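Local coordinates for major capsid protein (Faustovirus, PDB 5J7O) that forms the major building block of the Faustovirus capsid, a double jelly-roll protein that assembles as a trimer, at residues Gly97-Asp102 and Glu404-Tyr409; Leu300-Phe303 and Ala309-Ser312; Leu569-Tyr574 and Arg590-Glu595; Ala205-Asn210 and His469-Val474. All coordinates share one frame; numbering follows the deposited sequence.

How the contacts relate
The four contacts run from the rim of the chain to its middle. Contact 1 is the most peripheral and only partly buried, its centre about 37 Å from the chain's centre. Contacts 2, 3 and 4 are buried, and contact 4 lies nearest the middle, about 8 Å away. Contacts 1 and 2 share a sheet: strands 99-109 and 310-311 are neighbours, probably paired through Phe100 O and Ile310 N (3.2 Å). Contact 2 touches contact 4 through Leu300, which packs on Ala206 and Tyr209, whereas contact 3 touches none of the others. Within each of contacts 2 and 3 the segments meet through apolar groups alone; contacts 1 and 4 each add a water bridge to a histidine.

Contact 1 (Gly97-Asp102 and Glu404-Tyr409); sequences GDFFSD and EIHDIY
His406 reaches from helix 403-412 to Asp98 and Phe99, presenting a face to one and its edge to the other. One face lies beneath Asp98 OD1, and CD2 rests 3.9 Å from Asp98 CB. The ring edge is turned to Phe99, whose CE1 is 4.2 Å from His406 CD2. CG of His406 stands anti to the backbone N (chi1 177°), which sends the ring out from the helix to the strand. There NE2 reaches, in the ring plane, a water 3.0 Å away; this water donates to Asp98 O at 2.8 Å, a polar bridge beside the packing. Asp98 OD2 is held by the backbone N of Val401, so the carboxylate is tied to the adjacent strand. One turn further along the helix, Tyr409 brings CD2 to the rim of the Phe99 ring, near its plane, 4.2 Å from CZ, while its OH bonds to Ser61 N of the second subunit. Asp98 and Phe99 form a classic beta bulge opposite Ile399. Phe99 also packs on strands 389-401 and 310-311 and on Ile59 of the second subunit; with Ile405 on Leu25 of that subunit, helix 403-412 lies at a subunit boundary.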
# COMPACT_ATOMS: atom_id res chain seq x y z
N GLY B 97 20.07 -4.20 34.56
CA GLY B 97 20.70 -2.95 34.18
C GLY B 97 20.44 -1.83 35.18
O GLY B 97 19.68 -1.98 36.13
N ASP B 98 21.10 -0.70 34.94
CA ASP B 98 20.81 0.50 35.70
C ASP B 98 19.42 1.03 35.38
O ASP B 98 18.78 1.66 36.23
CB ASP B 98 21.86 1.57 35.43
CG ASP B 98 23.27 1.10 35.74
OD1 ASP B 98 23.47 0.48 36.80
OD2 ASP B 98 24.17 1.33 34.91
N PHE B 99 18.95 0.80 34.16
CA PHE B 99 17.62 1.19 33.72
C PHE B 99 17.02 0.04 32.93
O PHE B 99 17.73 -0.82 32.41
CB PHE B 99 17.66 2.46 32.84
CG PHE B 99 18.31 3.64 33.50
CD1 PHE B 99 19.69 3.76 33.56
CD2 PHE B 99 17.53 4.66 34.03
CE1 PHE B 99 20.28 4.85 34.17
CE2 PHE B 99 18.12 5.76 34.64
CZ PHE B 99 19.49 5.85 34.71
N PHE B 100 15.69 0.01 32.85
CA PHE B 100 15.00 -0.91 31.95
C PHE B 100 14.05 -0.12 31.06
O PHE B 100 13.48 0.89 31.47
CB PHE B 100 14.26 -2.04 32.70
CG PHE B 100 13.35 -1.57 33.80
CD1 PHE B 100 13.83 -1.40 35.09
CD2 PHE B 100 12.01 -1.34 33.56
CE1 PHE B 100 13.00 -0.99 36.11
CE2 PHE B 100 11.17 -0.93 34.58
CZ PHE B 100 11.66 -0.75 35.85
N SER B 101 13.89 -0.61 29.83
CA SER B 101 13.19 0.16 28.80
C SER B 101 12.09 -0.66 28.13
O SER B 101 11.16 -1.11 28.81
CB SER B 101 14.20 0.64 27.75
OG SER B 101 13.62 1.62 26.90
N ASP B 102 12.18 -0.84 26.82
CA ASP B 102 11.10 -1.45 26.06
C ASP B 102 10.93 -2.92 26.44
O ASP B 102 11.89 -3.62 26.78
CB ASP B 102 11.35 -1.32 24.56
CG ASP B 102 12.71 -1.86 24.14
OD1 ASP B 102 13.73 -1.21 24.44
OD2 ASP B 102 12.75 -2.94 23.51
N GLU B 404 29.68 7.07 37.38
CA GLU B 404 29.75 8.49 37.68
C GLU B 404 28.49 9.22 37.22
O GLU B 404 27.91 10.02 37.97
CB GLU B 404 30.99 9.11 37.04
CG GLU B 404 32.31 8.56 37.56
CD GLU B 404 32.72 7.27 36.87
OE1 GLU B 404 33.84 6.79 37.14
OE2 GLU B 404 31.93 6.75 36.06
N ILE B 405 28.05 8.95 35.99
CA ILE B 405 26.85 9.61 35.48
C ILE B 405 25.60 9.05 36.14
O ILE B 405 24.60 9.77 36.30
CB ILE B 405 26.80 9.48 33.94
CG1 ILE B 405 27.97 10.23 33.31
CG2 ILE B 405 25.49 10.01 33.39
CD1 ILE B 405 27.93 11.72 33.56
N HIS B 406 25.63 7.78 36.56
CA HIS B 406 24.46 7.19 37.22
C HIS B 406 24.13 7.92 38.51
O HIS B 406 23.00 8.37 38.71
CB HIS B 406 24.71 5.70 37.49
CG HIS B 406 23.58 5.04 38.22
ND1 HIS B 406 23.65 4.72 39.56
CD2 HIS B 406 22.36 4.64 37.81
CE1 HIS B 406 22.52 4.15 39.94
NE2 HIS B 406 21.72 4.09 38.89
N ASP B 407 25.11 8.07 39.40
CA ASP B 407 24.85 8.73 40.67
C ASP B 407 24.51 10.21 40.49
O ASP B 407 23.74 10.76 41.27
CB ASP B 407 26.05 8.58 41.61
CG ASP B 407 26.20 7.16 42.13
OD1 ASP B 407 25.25 6.37 42.00
OD2 ASP B 407 27.28 6.85 42.68
N ILE B 408 25.06 10.85 39.46
CA ILE B 408 24.74 12.26 39.21
C ILE B 408 23.30 12.39 38.72
O ILE B 408 22.55 13.25 39.19
CB ILE B 408 25.73 12.87 38.20
CG1 ILE B 408 27.12 13.00 38.84
CG2 ILE B 408 25.23 14.22 37.71
CD1 ILE B 408 28.18 13.47 37.87
N TYR B 409 22.90 11.54 37.78
CA TYR B 409 21.56 11.62 37.21
C TYR B 409 20.49 11.32 38.26
O TYR B 409 19.48 12.03 38.36
CB TYR B 409 21.44 10.67 36.02
CG TYR B 409 20.14 10.78 35.25
CD1 TYR B 409 20.00 11.71 34.23
CD2 TYR B 409 19.08 9.93 35.52
CE1 TYR B 409 18.82 11.81 33.52
CE2 TYR B 409 17.90 10.02 34.81
CZ TYR B 409 17.77 10.96 33.81
OH TYR B 409 16.60 11.05 33.10
O HOH W 1 19.00 2.74 38.77

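Contact 2 (Leu300-Phe303 and Ala309-Ser312); sequences LFWF and AIAS
Ile310 pushes its CD1 methyl against two aromatic side chains, Trp302 and Phe303, and the contact is carried by that one branch. The apolar packing is closest at Phe303: CD1 of Ile310 lies 3.5 Å from Phe303 CD2 and 3.7 Å from CG, while CG1 sits 3.8 Å from Phe303 CB. The isoleucine therefore lies along the base of the phenylalanine and the near side of its ring, coming in obliquely. On Trp302 it meets the six-membered ring, with CD1 3.9 Å from CZ2; here the two side chains cross at about a right angle. Ile310 extends fully, its CD1 anti along chi2 (-179°), which is what carries the methyl as far as both rings.

The aromatic interaction lies within 300-303. CD2 of Phe303 stands 3.6 Å above the Trp302 plane, offset toward the rim, while CE2 of Trp302 lies at the edge of the Phe303 ring, in its plane. Phe303 also meets Phe191 of strand 186-193 edge-to-face.

Polar bonding is left to the backbone and to outside partners. Phe303 O accepts from Ser101 OG, and Ile310 pairs with Phe100 of strand 99-109, so both segments are tied to that strand.

With only carbon meeting carbon between these segments, the contact is held by hydrophobic burial and close fit, without directional bonds. The five-residue connection between the segments is bridged by a methyl wedged against neighbouring rings, and strand 99-109 holds both segments, through Ser101 OG and the backbone of Phe100.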
# COMPACT_ATOMS: atom_id res chain seq x y z
N LEU B 300 2.89 -1.72 25.50
CA LEU B 300 2.78 -0.35 25.01
C LEU B 300 2.75 0.66 26.16
O LEU B 300 1.82 1.47 26.29
CB LEU B 300 1.54 -0.22 24.13
CG LEU B 300 1.30 -1.34 23.12
CD1 LEU B 300 -0.18 -1.43 22.76
CD2 LEU B 300 2.15 -1.15 21.88
N PHE B 301 3.78 0.62 26.99
CA PHE B 301 3.93 1.59 28.06
C PHE B 301 4.81 2.76 27.61
O PHE B 301 5.47 2.71 26.57
CB PHE B 301 4.52 0.94 29.31
CG PHE B 301 3.59 -0.03 29.98
CD1 PHE B 301 2.40 0.40 30.55
CD2 PHE B 301 3.91 -1.38 30.07
CE1 PHE B 301 1.54 -0.49 31.17
CE2 PHE B 301 3.06 -2.27 30.69
CZ PHE B 301 1.88 -1.83 31.24
N TRP B 302 4.81 3.82 28.42
CA TRP B 302 5.52 5.04 28.03
C TRP B 302 7.03 4.83 28.04
O TRP B 302 7.74 5.41 27.21
CB TRP B 302 5.13 6.20 28.96
CG TRP B 302 5.92 6.21 30.23
CD1 TRP B 302 7.07 6.89 30.48
CD2 TRP B 302 5.62 5.47 31.43
NE1 TRP B 302 7.51 6.63 31.75
CE2 TRP B 302 6.64 5.76 32.36
CE3 TRP B 302 4.60 4.59 31.80
CZ2 TRP B 302 6.67 5.21 33.63
CZ3 TRP B 302 4.62 4.05 33.07
CH2 TRP B 302 5.65 4.36 33.97
N PHE B 303 7.53 3.97 28.93
CA PHE B 303 8.97 3.85 29.13
C PHE B 303 9.61 3.01 28.03
O PHE B 303 10.72 2.50 28.19
CB PHE B 303 9.29 3.26 30.51
CG PHE B 303 8.57 1.98 30.80
CD1 PHE B 303 9.06 0.76 30.34
CD2 PHE B 303 7.43 1.98 31.57
CE1 PHE B 303 8.40 -0.42 30.63
CE2 PHE B 303 6.77 0.80 31.87
CZ PHE B 303 7.25 -0.40 31.39
N ALA B 309 13.78 5.70 30.02
CA ALA B 309 14.06 4.47 30.76
C ALA B 309 13.93 4.72 32.26
O ALA B 309 14.23 5.80 32.76
CB ALA B 309 15.45 3.95 30.42
N ILE B 310 13.46 3.70 32.97
CA ILE B 310 13.16 3.82 34.39
C ILE B 310 14.39 3.41 35.19
O ILE B 310 14.96 2.34 34.97
CB ILE B 310 11.95 2.95 34.77
CG1 ILE B 310 10.70 3.44 34.03
CG2 ILE B 310 11.73 2.97 36.28
CD1 ILE B 310 9.46 2.66 34.37
N ALA B 311 14.80 4.27 36.13
CA ALA B 311 15.93 3.96 36.99
C ALA B 311 15.63 2.75 37.85
O ALA B 311 14.62 2.72 38.57
CB ALA B 311 16.26 5.17 37.87
N SER B 312 16.50 1.73 37.77
CA SER B 312 16.28 0.50 38.52
C SER B 312 16.24 0.76 40.02
O SER B 312 15.58 0.02 40.76
CB SER B 312 17.37 -0.52 38.18
OG SER B 312 17.15 -1.75 38.85

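Contact 3 (Leu569-Tyr574 and Arg590-Glu595); sequences LNFCLY and REFYIE
Leu569 and Ile594 stretch toward each other by the same torsion pattern: CG of Leu569 and CG1 of Ile594 are each anti to the carbonyl carbon, and the next torsion is extended (chi2 177° and 178°). Their CD1 methyls consequently meet tip to tip, 3.8 Å apart. Two residues further along one segment and two back on the other, the phenylalanines differ. Phe571 has CG anti to the carbonyl carbon, whereas Phe592 has it anti to the backbone N (chi1 -165°), and the two side chains come from opposite directions until CZ faces CZ at 4.0 Å. Phe571 CZ lies at the edge of the Phe592 ring, near its plane.

At Asn570, where strand 567-570 ends, an Asx turn carries the chain on: OD1 of Asn570 accepts from Cys572 N at 2.9 Å, nearly straight at the hydrogen, though the donor stands above the carbonyl plane. Cys572 O bonds to Tyr71 OH of the second subunit.

Strands 567-570 and 592-597 belong to different sheets, and Ile447 of strand 444-453 and Val529 of strand 526-531 each pack against both Leu569 and Phe592. Between the two segments the meeting is wholly apolar, made of methyl ends and aromatic carbons, so the facing sheets are joined here by hydrophobic burial, as in the interior of a jelly-roll sandwich.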
# COMPACT_ATOMS: atom_id res chain seq x y z
N LEU B 569 -9.71 12.81 19.67
CA LEU B 569 -9.99 14.12 20.26
C LEU B 569 -8.68 14.70 20.79
O LEU B 569 -8.19 14.26 21.83
CB LEU B 569 -11.03 14.01 21.37
CG LEU B 569 -12.23 13.08 21.19
CD1 LEU B 569 -13.09 13.08 22.44
CD2 LEU B 569 -13.05 13.48 19.98
N ASN B 570 -8.13 15.69 20.09
CA ASN B 570 -6.80 16.20 20.39
C ASN B 570 -6.88 17.48 21.22
O ASN B 570 -7.74 18.33 21.00
CB ASN B 570 -6.03 16.47 19.10
CG ASN B 570 -4.60 16.92 19.35
OD1 ASN B 570 -4.05 16.70 20.43
ND2 ASN B 570 -3.99 17.55 18.36
N PHE B 571 -5.95 17.60 22.18
CA PHE B 571 -5.85 18.78 23.02
C PHE B 571 -4.42 19.30 23.14
O PHE B 571 -4.17 20.23 23.92
CB PHE B 571 -6.41 18.50 24.42
CG PHE B 571 -7.77 17.87 24.41
CD1 PHE B 571 -8.90 18.65 24.20
CD2 PHE B 571 -7.93 16.51 24.62
CE1 PHE B 571 -10.16 18.08 24.19
CE2 PHE B 571 -9.18 15.94 24.61
CZ PHE B 571 -10.30 16.72 24.40
N CYS B 572 -3.48 18.73 22.39
CA CYS B 572 -2.11 19.19 22.36
C CYS B 572 -1.69 19.45 20.92
O CYS B 572 -2.35 18.99 19.97
CB CYS B 572 -1.15 18.18 23.01
SG CYS B 572 -1.03 16.60 22.14
N LEU B 573 -0.59 20.18 20.76
CA LEU B 573 -0.13 20.53 19.42
C LEU B 573 0.63 19.39 18.75
O LEU B 573 0.61 19.28 17.52
CB LEU B 573 0.75 21.78 19.47
CG LEU B 573 0.03 23.11 19.69
CD1 LEU B 573 1.04 24.25 19.73
CD2 LEU B 573 -1.01 23.35 18.61
N TYR B 574 1.31 18.55 19.53
CA TYR B 574 2.18 17.51 18.98
C TYR B 574 1.94 16.20 19.72
O TYR B 574 2.76 15.75 20.52
CB TYR B 574 3.64 17.93 19.07
CG TYR B 574 3.89 19.28 18.42
CD1 TYR B 574 3.95 19.40 17.04
CD2 TYR B 574 4.03 20.42 19.19
CE1 TYR B 574 4.16 20.62 16.44
CE2 TYR B 574 4.24 21.65 18.60
CZ TYR B 574 4.31 21.75 17.23
OH TYR B 574 4.52 22.97 16.63
N ARG B 590 -12.32 16.91 35.77
CA ARG B 590 -13.15 16.28 36.79
C ARG B 590 -14.64 16.36 36.50
O ARG B 590 -15.43 15.62 37.10
CB ARG B 590 -12.85 16.89 38.17
CG ARG B 590 -11.69 16.21 38.89
CD ARG B 590 -11.18 17.02 40.07
NE ARG B 590 -12.25 17.64 40.84
CZ ARG B 590 -12.41 18.95 40.96
NH1 ARG B 590 -11.57 19.78 40.36
NH2 ARG B 590 -13.41 19.44 41.68
N GLU B 591 -15.05 17.25 35.58
CA GLU B 591 -16.44 17.33 35.11
C GLU B 591 -16.41 17.37 33.58
O GLU B 591 -16.63 18.41 32.96
CB GLU B 591 -17.17 18.53 35.70
CG GLU B 591 -18.68 18.47 35.52
CD GLU B 591 -19.35 19.81 35.71
OE1 GLU B 591 -20.60 19.85 35.69
OE2 GLU B 591 -18.64 20.82 35.88
N PHE B 592 -16.13 16.22 32.97
CA PHE B 592 -15.81 16.11 31.56
C PHE B 592 -16.89 15.30 30.85
O PHE B 592 -17.27 14.22 31.32
CB PHE B 592 -14.44 15.45 31.39
CG PHE B 592 -13.85 15.60 30.02
CD1 PHE B 592 -14.19 14.72 29.00
CD2 PHE B 592 -12.93 16.60 29.76
CE1 PHE B 592 -13.63 14.85 27.74
CE2 PHE B 592 -12.37 16.73 28.50
CZ PHE B 592 -12.72 15.86 27.50
N TYR B 593 -17.37 15.81 29.72
CA TYR B 593 -18.47 15.18 28.99
C TYR B 593 -18.11 15.02 27.52
O TYR B 593 -17.62 15.96 26.89
CB TYR B 593 -19.76 15.98 29.12
CG TYR B 593 -20.41 15.87 30.49
CD1 TYR B 593 -20.01 16.70 31.53
CD2 TYR B 593 -21.41 14.94 30.73
CE1 TYR B 593 -20.60 16.60 32.77
CE2 TYR B 593 -22.00 14.84 31.97
CZ TYR B 593 -21.59 15.67 32.99
OH TYR B 593 -22.17 15.57 34.23
N ILE B 594 -18.36 13.83 26.99
CA ILE B 594 -18.30 13.56 25.56
C ILE B 594 -19.73 13.30 25.09
O ILE B 594 -20.37 12.35 25.56
CB ILE B 594 -17.39 12.37 25.23
CG1 ILE B 594 -15.94 12.68 25.62
CG2 ILE B 594 -17.48 12.02 23.75
CD1 ILE B 594 -14.98 11.54 25.38
N GLU B 595 -20.22 14.13 24.18
CA GLU B 595 -21.59 14.04 23.70
C GLU B 595 -21.59 13.53 22.26
O GLU B 595 -20.79 13.99 21.44
CB GLU B 595 -22.28 15.41 23.77
CG GLU B 595 -22.18 16.06 25.14
CD GLU B 595 -22.83 17.42 25.19
OE1 GLU B 595 -22.68 18.12 26.21
OE2 GLU B 595 -23.50 17.80 24.20

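Contact 4 (Ala205-Asn210 and His469-Val474); sequences AAIMYN and HHLTSV
His469 meets Ile207 of helix 203-212 with its CB and backbone, not its ring. Ile207 CG2 packs 3.9 Å from His469 CB, and Ile207 CD1 reaches over to His469 O at 3.7 Å, a carbon beside a carbonyl that bonds to Lys211 NZ. The imidazole turns away from the isoleucine, with CG between the backbone N and the carbonyl carbon (chi1 62°). Its ND1 joins a water at 2.7 Å, which in turn accepts a weak bond from Asn210 ND2 at 3.3 Å; NE2 is held by Glu179 OE1. With both ring nitrogens bonded and CD2 of His470 lying 3.6 Å above one ring face, the ring's rotation is probably fixed.

Leu471 supplies the second apolar patch. Its CD1 lies 3.8 Å from Met208 CE and 4.1 Å from SD, so the methionine's end does the touching. CB of Met208 starts away from this segment, and the bend at chi2 (-58°) swings the thioether round to the leucine. CD2 of Leu471 comes to a looser 4.4 Å from Ile207 CD1, linking the two parts of the contact. The backbone N of Leu471 donates to Asp563 OD2, holding the loop; further on, Ser473 bonds to Thr521 through the backbone.

Helix-on-loop packing of this kind, deep in the chain, joins the helix that follows strand 196-202 to the lead-in of a long strand of the seven-stranded sheet, consistent with a double jelly-roll capsid protein, in which helices and long loops connect the strands of the barrels.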
# COMPACT_ATOMS: atom_id res chain seq x y z
N ALA B 205 -7.21 -0.39 24.25
CA ALA B 205 -6.10 0.51 23.99
C ALA B 205 -5.17 -0.04 22.92
O ALA B 205 -4.61 0.71 22.12
CB ALA B 205 -5.33 0.78 25.29
N ALA B 206 -5.00 -1.37 22.89
CA ALA B 206 -4.13 -1.98 21.90
C ALA B 206 -4.67 -1.79 20.49
O ALA B 206 -3.90 -1.55 19.55
CB ALA B 206 -3.94 -3.47 22.21
N ILE B 207 -5.99 -1.88 20.31
CA ILE B 207 -6.54 -1.69 18.97
C ILE B 207 -6.56 -0.21 18.60
O ILE B 207 -6.50 0.14 17.42
CB ILE B 207 -7.94 -2.32 18.84
CG1 ILE B 207 -8.96 -1.59 19.72
CG2 ILE B 207 -7.88 -3.79 19.20
CD1 ILE B 207 -10.38 -2.04 19.49
N MET B 208 -6.65 0.69 19.59
CA MET B 208 -6.50 2.11 19.30
C MET B 208 -5.10 2.42 18.80
O MET B 208 -4.92 3.21 17.86
CB MET B 208 -6.82 2.94 20.54
CG MET B 208 -8.28 2.91 20.96
SD MET B 208 -9.40 3.48 19.66
CE MET B 208 -10.95 3.53 20.56
N TYR B 209 -4.08 1.80 19.41
CA TYR B 209 -2.71 1.95 18.92
C TYR B 209 -2.56 1.33 17.54
O TYR B 209 -1.88 1.90 16.67
CB TYR B 209 -1.74 1.31 19.91
CG TYR B 209 -0.28 1.50 19.56
CD1 TYR B 209 0.36 0.67 18.64
CD2 TYR B 209 0.47 2.50 20.16
CE1 TYR B 209 1.69 0.84 18.32
CE2 TYR B 209 1.81 2.68 19.85
CZ TYR B 209 2.41 1.85 18.93
OH TYR B 209 3.74 2.02 18.61
N ASN B 210 -3.17 0.17 17.31
CA ASN B 210 -3.11 -0.47 16.00
C ASN B 210 -3.67 0.44 14.91
O ASN B 210 -3.21 0.40 13.77
CB ASN B 210 -3.87 -1.80 16.04
CG ASN B 210 -3.91 -2.49 14.70
OD1 ASN B 210 -2.90 -2.99 14.21
ND2 ASN B 210 -5.09 -2.55 14.10
N HIS B 469 -12.42 -5.88 16.64
CA HIS B 469 -11.64 -4.64 16.74
C HIS B 469 -12.23 -3.50 15.93
O HIS B 469 -11.76 -2.36 16.05
CB HIS B 469 -10.19 -4.89 16.31
CG HIS B 469 -10.04 -5.32 14.89
ND1 HIS B 469 -9.94 -4.43 13.84
CD2 HIS B 469 -9.97 -6.56 14.33
CE1 HIS B 469 -9.81 -5.10 12.71
NE2 HIS B 469 -9.83 -6.39 12.98
N HIS B 470 -13.26 -3.76 15.12
CA HIS B 470 -13.90 -2.69 14.36
C HIS B 470 -14.78 -1.84 15.27
O HIS B 470 -15.47 -2.36 16.15
CB HIS B 470 -14.72 -3.27 13.22
CG HIS B 470 -13.90 -3.75 12.07
ND1 HIS B 470 -13.61 -2.96 10.98
CD2 HIS B 470 -13.32 -4.96 11.83
CE1 HIS B 470 -12.88 -3.65 10.12
NE2 HIS B 470 -12.69 -4.87 10.61
N LEU B 471 -14.76 -0.53 15.05
CA LEU B 471 -15.55 0.41 15.84
C LEU B 471 -16.84 0.83 15.15
O LEU B 471 -17.51 1.75 15.62
CB LEU B 471 -14.70 1.65 16.17
CG LEU B 471 -13.42 1.38 16.95
CD1 LEU B 471 -12.69 2.68 17.27
CD2 LEU B 471 -13.72 0.60 18.23
N THR B 472 -17.21 0.17 14.06
CA THR B 472 -18.46 0.42 13.36
C THR B 472 -19.28 -0.86 13.29
O THR B 472 -18.86 -1.93 13.76
CB THR B 472 -18.22 0.96 11.94
OG1 THR B 472 -17.53 -0.03 11.17
CG2 THR B 472 -17.40 2.23 11.98
N SER B 473 -20.46 -0.75 12.69
CA SER B 473 -21.29 -1.91 12.38
C SER B 473 -20.94 -2.39 10.98
O SER B 473 -21.00 -1.61 10.02
CB SER B 473 -22.77 -1.56 12.48
OG SER B 473 -23.58 -2.69 12.23
N VAL B 474 -20.56 -3.66 10.86
CA VAL B 474 -20.08 -4.23 9.61
C VAL B 474 -21.11 -5.22 9.10
O VAL B 474 -21.51 -6.14 9.83
CB VAL B 474 -18.71 -4.90 9.78
CG1 VAL B 474 -18.12 -5.24 8.42
CG2 VAL B 474 -17.77 -4.00 10.57
O HOH W 2 -8.37 -2.36 14.61